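Local coordinates for protein ectonucleoside triphosphate diphosphohydrolase 4 (Homo sapiens, PDB 6WG5) that belongs to the GDA1/CD39 family, whose members share the two-domain fold of the actin ATPase clan, at residues V46-S51 and P90-F95; G52-V57 and V85-P90; I374-S379 and S458-Y463. All coordinates share one frame; numbering follows the deposited sequence.

Interaction 1: residues V46-S51 and P90-F95; sequences VDCGSS and PGISEF
Cys48 and Ile92 make the side-chain part of this contact, a single apolar touch in which Cys48 SG lies 4.2 Å from Ile92 CD1. With CG1 of Ile92 anti to the backbone N (chi1 -150°) and the chain extended beyond it, the terminal methyl is carried to the sulfur. Both residues are buried: Cys48 also packs on Ile129 and Cys131, and Ile92 on Val102 and Met135, so the pair sits among other apolar side chains of strand 127-131 and of helices 102-105 and 133-136.

The remaining contacts belong to the backbone. Strand 40-48 ends at Cys48, and the chain turns through Gly49, Ser50 and Ser51 before it returns as strand 53-61. In the actin clan this first hairpin carries the conserved phosphate 1 motif, and the sequence VDCGSS, rich in glycine and serine, is consistent with that assignment. The loop after strand 85-88 packs against this turn; the end-to-end directions of 48-51 and 90-93 are 122° apart.

Gly91 lies close to the turn, its CA 4.0 Å from Gly49 O. Its backbone, with phi at 122°, takes a conformation that suits a residue without a side chain. A CA-H...O contact joins Pro90 CA to Ser51 O at 3.4 Å, and the peptide bond before Pro90 is cis.

Polar anchoring comes from outside or within one segment. Tyr105 OH receives a weak hydrogen bond from Gly91 N, while Phe95 N bonds Ile92 O at 3.1 Å.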
loop_
_atom_site.group_PDB
_atom_site.type_symbol
_atom_site.label_atom_id
_atom_site.label_comp_id
_atom_site.label_asym_id
_atom_site.label_seq_id
_atom_site.Cartn_x
_atom_site.Cartn_y
_atom_site.Cartn_z
ATOM N N VAL A 46 -15.657 6.047 0.440
ATOM C CA VAL A 46 -14.990 7.344 0.399
ATOM C C VAL A 46 -13.647 7.203 1.102
ATOM O O VAL A 46 -13.590 6.835 2.281
ATOM C CB VAL A 46 -15.843 8.445 1.049
ATOM C CG1 VAL A 46 -15.053 9.745 1.168
ATOM C CG2 VAL A 46 -17.108 8.677 0.243
ATOM N N ASP A 47 -12.571 7.497 0.377
ATOM C CA ASP A 47 -11.230 7.556 0.949
ATOM C C ASP A 47 -10.960 8.992 1.383
ATOM O O ASP A 47 -10.771 9.876 0.541
ATOM C CB ASP A 47 -10.194 7.079 -0.066
ATOM C CG ASP A 47 -8.771 7.413 0.347
ATOM O OD1 ASP A 47 -8.521 7.620 1.554
ATOM O OD2 ASP A 47 -7.895 7.466 -0.544
ATOM N N CYS A 48 -10.943 9.227 2.695
ATOM C CA CYS A 48 -10.699 10.557 3.257
ATOM C C CYS A 48 -9.231 10.643 3.660
ATOM O O CYS A 48 -8.858 10.340 4.795
ATOM C CB CYS A 48 -11.623 10.826 4.437
ATOM S SG CYS A 48 -13.321 11.235 3.971
ATOM N N GLY A 49 -8.389 11.072 2.717
ATOM C CA GLY A 49 -6.972 11.218 2.967
ATOM C C GLY A 49 -6.613 12.606 3.471
ATOM O O GLY A 49 -7.466 13.459 3.709
ATOM N N SER A 50 -5.307 12.822 3.633
ATOM C CA SER A 50 -4.823 14.114 4.108
ATOM C C SER A 50 -4.969 15.183 3.032
ATOM O O SER A 50 -5.514 16.263 3.285
ATOM C CB SER A 50 -3.364 13.998 4.552
ATOM O OG SER A 50 -3.218 13.056 5.599
ATOM N N SER A 51 -4.488 14.896 1.821
ATOM C CA SER A 51 -4.504 15.881 0.747
ATOM C C SER A 51 -5.888 16.085 0.144
ATOM O O SER A 51 -6.105 17.093 -0.535
ATOM C CB SER A 51 -3.525 15.467 -0.354
ATOM O OG SER A 51 -3.781 14.143 -0.794
ATOM N N PRO A 90 -9.396 20.128 0.065
ATOM C CA PRO A 90 -8.063 19.691 0.499
ATOM C C PRO A 90 -8.040 18.534 1.498
ATOM O O PRO A 90 -6.957 18.161 1.952
ATOM C CB PRO A 90 -7.507 20.952 1.155
ATOM C CG PRO A 90 -8.712 21.576 1.786
ATOM C CD PRO A 90 -9.901 21.218 0.919
ATOM N N GLY A 91 -9.196 17.986 1.845
ATOM C CA GLY A 91 -9.284 16.906 2.806
ATOM C C GLY A 91 -10.176 17.266 3.980
ATOM O O GLY A 91 -10.564 18.415 4.183
ATOM N N ILE A 92 -10.496 16.237 4.757
ATOM C CA ILE A 92 -11.416 16.405 5.877
ATOM C C ILE A 92 -10.704 16.892 7.137
ATOM O O ILE A 92 -11.324 17.554 7.974
ATOM C CB ILE A 92 -12.173 15.086 6.140
ATOM C CG1 ILE A 92 -13.556 15.374 6.725
ATOM C CG2 ILE A 92 -11.386 14.171 7.087
ATOM C CD1 ILE A 92 -14.512 14.196 6.640
ATOM N N SER A 93 -9.414 16.581 7.287
ATOM C CA SER A 93 -8.685 16.953 8.493
ATOM C C SER A 93 -8.625 18.461 8.693
ATOM O O SER A 93 -8.418 18.915 9.824
ATOM C CB SER A 93 -7.265 16.381 8.439
ATOM O OG SER A 93 -6.552 16.890 7.327
ATOM N N GLU A 94 -8.799 19.248 7.630
ATOM C CA GLU A 94 -8.699 20.698 7.761
ATOM C C GLU A 94 -9.785 21.254 8.669
ATOM O O GLU A 94 -9.588 22.295 9.307
ATOM C CB GLU A 94 -8.775 21.355 6.383
ATOM C CG GLU A 94 -7.710 20.869 5.414
ATOM C CD GLU A 94 -6.301 21.145 5.903
ATOM O OE1 GLU A 94 -5.833 22.293 5.758
ATOM O OE2 GLU A 94 -5.665 20.213 6.438
ATOM N N PHE A 95 -10.934 20.580 8.749
ATOM C CA PHE A 95 -12.045 21.031 9.577
ATOM C C PHE A 95 -11.949 20.521 11.008
ATOM O O PHE A 95 -12.981 20.333 11.667
ATOM C CB PHE A 95 -13.376 20.605 8.954
ATOM C CG PHE A 95 -13.572 21.088 7.544
ATOM C CD1 PHE A 95 -14.570 20.548 6.761
ATOM C CD2 PHE A 95 -12.766 22.079 7.002
ATOM C CE1 PHE A 95 -14.764 20.978 5.472
ATOM C CE2 PHE A 95 -12.955 22.513 5.707
ATOM C CZ PHE A 95 -13.958 21.961 4.940
#

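Interaction 2: residues G52-V57 and V85-P90; sequences GSRVFV and VMKIKP
Ser53 and Ile88 face each other as a hydrogen-bonded antiparallel pair, with Ser53 N to Ile88 O and Ile88 N to Ser53 O both at 2.8 Å. Val55 and Met86 repeat the pattern less evenly: Val55 N reaches Met86 O at 3.0 Å, but the return bond from Met86 N to Val55 O is weak at 3.4 Å. The axes of 53-57 and 85-88 are antiparallel, their N-to-C directions 167° apart, and the side chains alternate between two faces.

Arg54 shows what happens on one of them. Its CB lies 3.7 Å from Met86 O, and its CG meets Lys87 CG at 3.5 Å, the aliphatic part of one basic side chain lying across that of the other. A bend at chi2 (89°) then turns CD and NE away from the lysine, and Gly52 O sits 3.6 Å above the guanidinium plane, over its centre. At the tip, NH1 forms a salt bridge with Asp47, which probably eases the nearness of the two like charges. Farther along this face, Val85 CG1 makes an off-centre CH-pi contact 4.3 Å from the centroid of the Phe56 ring.

Strand 53-61 has strand 40-48 as its hairpin partner and also pairs with strands 85-88 and 74-75, Gln75 of the latter touching Phe56 and Val85; beneath the other face, Val55, Met86 and Ile88 rest on Leu109 of helix 107-116.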
loop_
_atom_site.group_PDB
_atom_site.type_symbol
_atom_site.label_atom_id
_atom_site.label_comp_id
_atom_site.label_asym_id
_atom_site.label_seq_id
_atom_site.Cartn_x
_atom_site.Cartn_y
_atom_site.Cartn_z
ATOM N N GLY A 52 -6.820 15.165 0.368
ATOM C CA GLY A 52 -8.142 15.297 -0.206
ATOM C C GLY A 52 -8.979 14.066 0.078
ATOM O O GLY A 52 -8.639 13.243 0.931
ATOM N N SER A 53 -10.084 13.961 -0.660
ATOM C CA SER A 53 -11.018 12.857 -0.501
ATOM C C SER A 53 -11.450 12.356 -1.870
ATOM O O SER A 53 -11.606 13.144 -2.807
ATOM C CB SER A 53 -12.249 13.278 0.315
ATOM O OG SER A 53 -11.883 13.642 1.636
ATOM N N ARG A 54 -11.642 11.042 -1.975
ATOM C CA ARG A 54 -12.065 10.404 -3.211
ATOM C C ARG A 54 -13.192 9.428 -2.910
ATOM O O ARG A 54 -13.251 8.836 -1.829
ATOM C CB ARG A 54 -10.904 9.659 -3.895
ATOM C CG ARG A 54 -9.576 10.404 -3.853
ATOM C CD ARG A 54 -8.776 10.058 -2.606
ATOM N NE ARG A 54 -7.749 11.057 -2.317
ATOM C CZ ARG A 54 -6.861 10.958 -1.333
ATOM N NH1 ARG A 54 -6.862 9.898 -0.534
ATOM N NH2 ARG A 54 -5.967 11.919 -1.147
ATOM N N VAL A 55 -14.090 9.265 -3.878
ATOM C CA VAL A 55 -15.227 8.361 -3.761
ATOM C C VAL A 55 -15.161 7.352 -4.896
ATOM O O VAL A 55 -14.839 7.704 -6.036
ATOM C CB VAL A 55 -16.568 9.125 -3.781
ATOM C CG1 VAL A 55 -16.667 10.006 -5.019
ATOM C CG2 VAL A 55 -17.745 8.156 -3.709
ATOM N N PHE A 56 -15.463 6.093 -4.579
ATOM C CA PHE A 56 -15.483 5.013 -5.555
ATOM C C PHE A 56 -16.824 4.303 -5.468
ATOM O O PHE A 56 -17.282 3.974 -4.369
ATOM C CB PHE A 56 -14.353 4.005 -5.309
ATOM C CG PHE A 56 -12.981 4.616 -5.284
ATOM C CD1 PHE A 56 -12.157 4.545 -6.394
ATOM C CD2 PHE A 56 -12.511 5.249 -4.146
ATOM C CE1 PHE A 56 -10.893 5.103 -6.370
ATOM C CE2 PHE A 56 -11.249 5.808 -4.118
ATOM C CZ PHE A 56 -10.439 5.735 -5.231
ATOM N N VAL A 57 -17.450 4.070 -6.616
ATOM C CA VAL A 57 -18.674 3.281 -6.695
ATOM C C VAL A 57 -18.306 1.904 -7.227
ATOM O O VAL A 57 -17.722 1.782 -8.310
ATOM C CB VAL A 57 -19.730 3.955 -7.585
ATOM C CG1 VAL A 57 -20.994 3.103 -7.647
ATOM C CG2 VAL A 57 -20.054 5.346 -7.065
ATOM N N VAL A 85 -15.378 7.554 -10.411
ATOM C CA VAL A 85 -14.549 8.098 -9.341
ATOM C C VAL A 85 -14.592 9.617 -9.411
ATOM O O VAL A 85 -14.646 10.200 -10.500
ATOM C CB VAL A 85 -13.094 7.590 -9.439
ATOM C CG1 VAL A 85 -12.252 8.134 -8.289
ATOM C CG2 VAL A 85 -13.059 6.070 -9.454
ATOM N N MET A 86 -14.575 10.257 -8.243
ATOM C CA MET A 86 -14.468 11.705 -8.137
ATOM C C MET A 86 -13.568 12.041 -6.956
ATOM O O MET A 86 -13.540 11.321 -5.955
ATOM C CB MET A 86 -15.839 12.373 -7.959
ATOM C CG MET A 86 -15.760 13.849 -7.583
ATOM S SD MET A 86 -17.351 14.697 -7.638
ATOM C CE MET A 86 -17.489 15.040 -9.391
ATOM N N LYS A 87 -12.834 13.144 -7.083
ATOM C CA LYS A 87 -11.892 13.575 -6.063
ATOM C C LYS A 87 -12.108 15.049 -5.751
ATOM O O LYS A 87 -12.454 15.841 -6.631
ATOM C CB LYS A 87 -10.439 13.350 -6.509
ATOM C CG LYS A 87 -10.137 11.918 -6.931
ATOM C CD LYS A 87 -8.651 11.714 -7.196
ATOM C CE LYS A 87 -8.337 10.265 -7.539
ATOM N NZ LYS A 87 -6.883 10.053 -7.790
ATOM N N ILE A 88 -11.904 15.409 -4.482
ATOM C CA ILE A 88 -12.001 16.792 -4.034
ATOM C C ILE A 88 -10.878 17.069 -3.042
ATOM O O ILE A 88 -10.347 16.163 -2.397
ATOM C CB ILE A 88 -13.371 17.114 -3.392
ATOM C CG1 ILE A 88 -13.608 16.252 -2.149
ATOM C CG2 ILE A 88 -14.489 16.914 -4.411
ATOM C CD1 ILE A 88 -14.855 16.627 -1.369
ATOM N N LYS A 89 -10.523 18.344 -2.931
ATOM C CA LYS A 89 -9.496 18.795 -1.999
ATOM C C LYS A 89 -10.101 19.810 -1.035
ATOM O O LYS A 89 -11.196 20.316 -1.284
ATOM C CB LYS A 89 -8.313 19.395 -2.764
ATOM C CG LYS A 89 -7.220 18.384 -3.084
ATOM C CD LYS A 89 -6.729 18.499 -4.519
ATOM C CE LYS A 89 -5.659 17.455 -4.817
ATOM N NZ LYS A 89 -5.217 17.477 -6.239
ATOM N N PRO A 90 -9.396 20.128 0.065
ATOM C CA PRO A 90 -8.063 19.691 0.499
ATOM C C PRO A 90 -8.040 18.534 1.498
ATOM O O PRO A 90 -6.957 18.161 1.952
ATOM C CB PRO A 90 -7.507 20.952 1.155
ATOM C CG PRO A 90 -8.712 21.576 1.786
ATOM C CD PRO A 90 -9.901 21.218 0.919
#

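Interaction 3: residues I374-S379 and S458-Y463; sequences IHFQNS and SFPVNY
An aromatic cluster of Phe376, Phe459 and Tyr463 joins two loops that lead into adjacent parallel strands, 381-385 and 466-468, of a mixed sheet. A largely helical excursion separates the strands in the chain, as in a beta-alpha-beta crossover, a connection that recurs in the actin-like fold; the contact brings together the loops entering the two strands.

At its centre is an edge-to-face pair. The Phe376 ring presents its edge to the face of Phe459, with centroids 5.1 Å apart and planes at 64°, and Phe376 CE1 does the touching. The Phe376 ring is itself held between two groups. Over one face lies Pro460 CD, 3.6 Å from the centroid and only 14° off the normal, a well-centred CH-pi contact; the opposite face is covered by Ile374 CB, offset toward the rim. Ile374 CD1 meanwhile extends to Phe459 CZ, 4.0 Å away. Phe459 is also stacked on Phe453 and meets Phe381 edge-to-face, which ties the cluster to helix 436-456 and strand 381-385.

Pro460 to Tyr463 form a type I beta turn, closed by Tyr463 N to Pro460 O at 2.9 Å. Through this turn the tyrosine swings back toward 374-379, and a chi1 of -166° points the ring away from its own amide nitrogen, one face over Phe459 CD1. Phe376 O lies at the edge of the tyrosine ring, near the plane of that ring, 3.6 Å from Tyr463 CE2. At the same edge, Ser379 OG and Tyr463 OH share a hydrogen bond of 2.7 Å in which either hydroxyl could be the donor.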
loop_
_atom_site.group_PDB
_atom_site.type_symbol
_atom_site.label_atom_id
_atom_site.label_comp_id
_atom_site.label_asym_id
_atom_site.label_seq_id
_atom_site.Cartn_x
_atom_site.Cartn_y
_atom_site.Cartn_z
ATOM N N ILE A 374 9.522 -15.296 6.663
ATOM C CA ILE A 374 8.986 -15.388 5.309
ATOM C C ILE A 374 9.501 -16.673 4.679
ATOM O O ILE A 374 10.706 -16.953 4.712
ATOM C CB ILE A 374 9.384 -14.167 4.464
ATOM C CG1 ILE A 374 8.789 -12.886 5.059
ATOM C CG2 ILE A 374 8.924 -14.342 3.017
ATOM C CD1 ILE A 374 9.309 -11.609 4.413
ATOM N N HIS A 375 8.587 -17.458 4.107
ATOM C CA HIS A 375 8.951 -18.663 3.365
ATOM C C HIS A 375 9.460 -18.223 1.995
ATOM O O HIS A 375 8.753 -18.259 0.985
ATOM C CB HIS A 375 7.754 -19.599 3.260
ATOM C CG HIS A 375 8.116 -21.011 2.921
ATOM N ND1 HIS A 375 7.181 -21.944 2.528
ATOM C CD2 HIS A 375 9.308 -21.653 2.929
ATOM C CE1 HIS A 375 7.782 -23.099 2.301
ATOM N NE2 HIS A 375 9.074 -22.948 2.537
ATOM N N PHE A 376 10.723 -17.793 1.969
ATOM C CA PHE A 376 11.267 -17.164 0.769
ATOM C C PHE A 376 11.196 -18.096 -0.436
ATOM O O PHE A 376 10.863 -17.660 -1.544
ATOM C CB PHE A 376 12.710 -16.714 1.016
ATOM C CG PHE A 376 12.824 -15.513 1.916
ATOM C CD1 PHE A 376 12.266 -14.298 1.547
ATOM C CD2 PHE A 376 13.496 -15.595 3.123
ATOM C CE1 PHE A 376 12.371 -13.192 2.372
ATOM C CE2 PHE A 376 13.604 -14.492 3.950
ATOM C CZ PHE A 376 13.043 -13.290 3.573
ATOM N N GLN A 377 11.501 -19.380 -0.243
ATOM C CA GLN A 377 11.497 -20.308 -1.369
ATOM C C GLN A 377 10.102 -20.509 -1.951
ATOM O O GLN A 377 9.984 -20.962 -3.094
ATOM C CB GLN A 377 12.086 -21.659 -0.948
ATOM C CG GLN A 377 11.428 -22.298 0.271
ATOM C CD GLN A 377 12.171 -22.006 1.563
ATOM O OE1 GLN A 377 12.624 -20.883 1.797
ATOM N NE2 GLN A 377 12.306 -23.023 2.409
ATOM N N ASN A 378 9.047 -20.176 -1.202
ATOM C CA ASN A 378 7.665 -20.317 -1.669
ATOM C C ASN A 378 6.895 -19.039 -1.317
ATOM O O ASN A 378 6.048 -19.030 -0.423
ATOM C CB ASN A 378 7.006 -21.555 -1.062
ATOM C CG ASN A 378 5.572 -21.727 -1.513
ATOM O OD1 ASN A 378 5.129 -21.082 -2.462
ATOM N ND2 ASN A 378 4.838 -22.600 -0.835
ATOM N N SER A 379 7.192 -17.957 -2.033
ATOM C CA SER A 379 6.545 -16.675 -1.787
ATOM C C SER A 379 6.682 -15.806 -3.030
ATOM O O SER A 379 7.425 -16.128 -3.961
ATOM C CB SER A 379 7.150 -15.974 -0.568
ATOM O OG SER A 379 8.480 -15.561 -0.827
ATOM N N SER A 458 15.579 -8.623 4.817
ATOM C CA SER A 458 16.346 -9.866 4.750
ATOM C C SER A 458 15.927 -10.755 3.583
ATOM O O SER A 458 15.979 -11.982 3.685
ATOM C CB SER A 458 16.248 -10.651 6.064
ATOM O OG SER A 458 16.751 -9.890 7.150
ATOM N N PHE A 459 15.519 -10.161 2.467
ATOM C CA PHE A 459 15.239 -10.955 1.279
ATOM C C PHE A 459 16.551 -11.466 0.684
ATOM O O PHE A 459 17.518 -10.706 0.574
ATOM C CB PHE A 459 14.482 -10.132 0.236
ATOM C CG PHE A 459 13.002 -10.032 0.493
ATOM C CD1 PHE A 459 12.116 -10.870 -0.162
ATOM C CD2 PHE A 459 12.499 -9.100 1.385
ATOM C CE1 PHE A 459 10.755 -10.783 0.069
ATOM C CE2 PHE A 459 11.140 -9.008 1.620
ATOM C CZ PHE A 459 10.265 -9.850 0.959
ATOM N N PRO A 460 16.624 -12.741 0.295
ATOM C CA PRO A 460 17.867 -13.252 -0.292
ATOM C C PRO A 460 18.273 -12.446 -1.517
ATOM O O PRO A 460 17.433 -11.952 -2.270
ATOM C CB PRO A 460 17.522 -14.699 -0.662
ATOM C CG PRO A 460 16.358 -15.051 0.189
ATOM C CD PRO A 460 15.589 -13.786 0.381
ATOM N N VAL A 461 19.588 -12.313 -1.709
ATOM C CA VAL A 461 20.096 -11.609 -2.883
ATOM C C VAL A 461 19.599 -12.281 -4.156
ATOM O O VAL A 461 19.305 -11.615 -5.156
ATOM C CB VAL A 461 21.633 -11.542 -2.840
ATOM C CG1 VAL A 461 22.188 -10.987 -4.149
ATOM C CG2 VAL A 461 22.085 -10.688 -1.665
ATOM N N ASN A 462 19.497 -13.605 -4.137
ATOM C CA ASN A 462 19.030 -14.364 -5.287
ATOM C C ASN A 462 17.509 -14.424 -5.385
ATOM O O ASN A 462 16.995 -15.196 -6.198
ATOM C CB ASN A 462 19.591 -15.787 -5.234
ATOM C CG ASN A 462 19.157 -16.534 -3.989
ATOM O OD1 ASN A 462 19.291 -16.032 -2.873
ATOM N ND2 ASN A 462 18.623 -17.735 -4.174
ATOM N N TYR A 463 16.781 -13.640 -4.593
ATOM C CA TYR A 463 15.324 -13.696 -4.621
ATOM C C TYR A 463 14.811 -13.408 -6.026
ATOM O O TYR A 463 15.182 -12.407 -6.644
ATOM C CB TYR A 463 14.737 -12.698 -3.623
ATOM C CG TYR A 463 13.269 -12.919 -3.329
ATOM C CD1 TYR A 463 12.310 -12.007 -3.747
ATOM C CD2 TYR A 463 12.844 -14.046 -2.636
ATOM C CE1 TYR A 463 10.969 -12.208 -3.481
ATOM C CE2 TYR A 463 11.506 -14.256 -2.366
ATOM C CZ TYR A 463 10.573 -13.333 -2.789
ATOM O OH TYR A 463 9.239 -13.539 -2.522
#

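How the interactions relate
Interactions 1 and 2 belong to one corner of the fold and touch directly. They share Pro90 and bear on neighbouring strands, 40-48 and 53-61, of the same sheet, and the salt bridge from Asp47 to Arg54 links them. Interaction 2 supplies the regular sheet hydrogen bonds; interaction 1, where the hairpin turns, is mainly backbone packing at Gly49 and Gly91 with one apolar touch. Interaction 3 lies on the opposite side of the chain's centre, about 38 Å from either between centres, and uses aromatic rings and a hydroxyl pair to join two irregular loops. All three are partly buried, each combining covered residues with others at the surface.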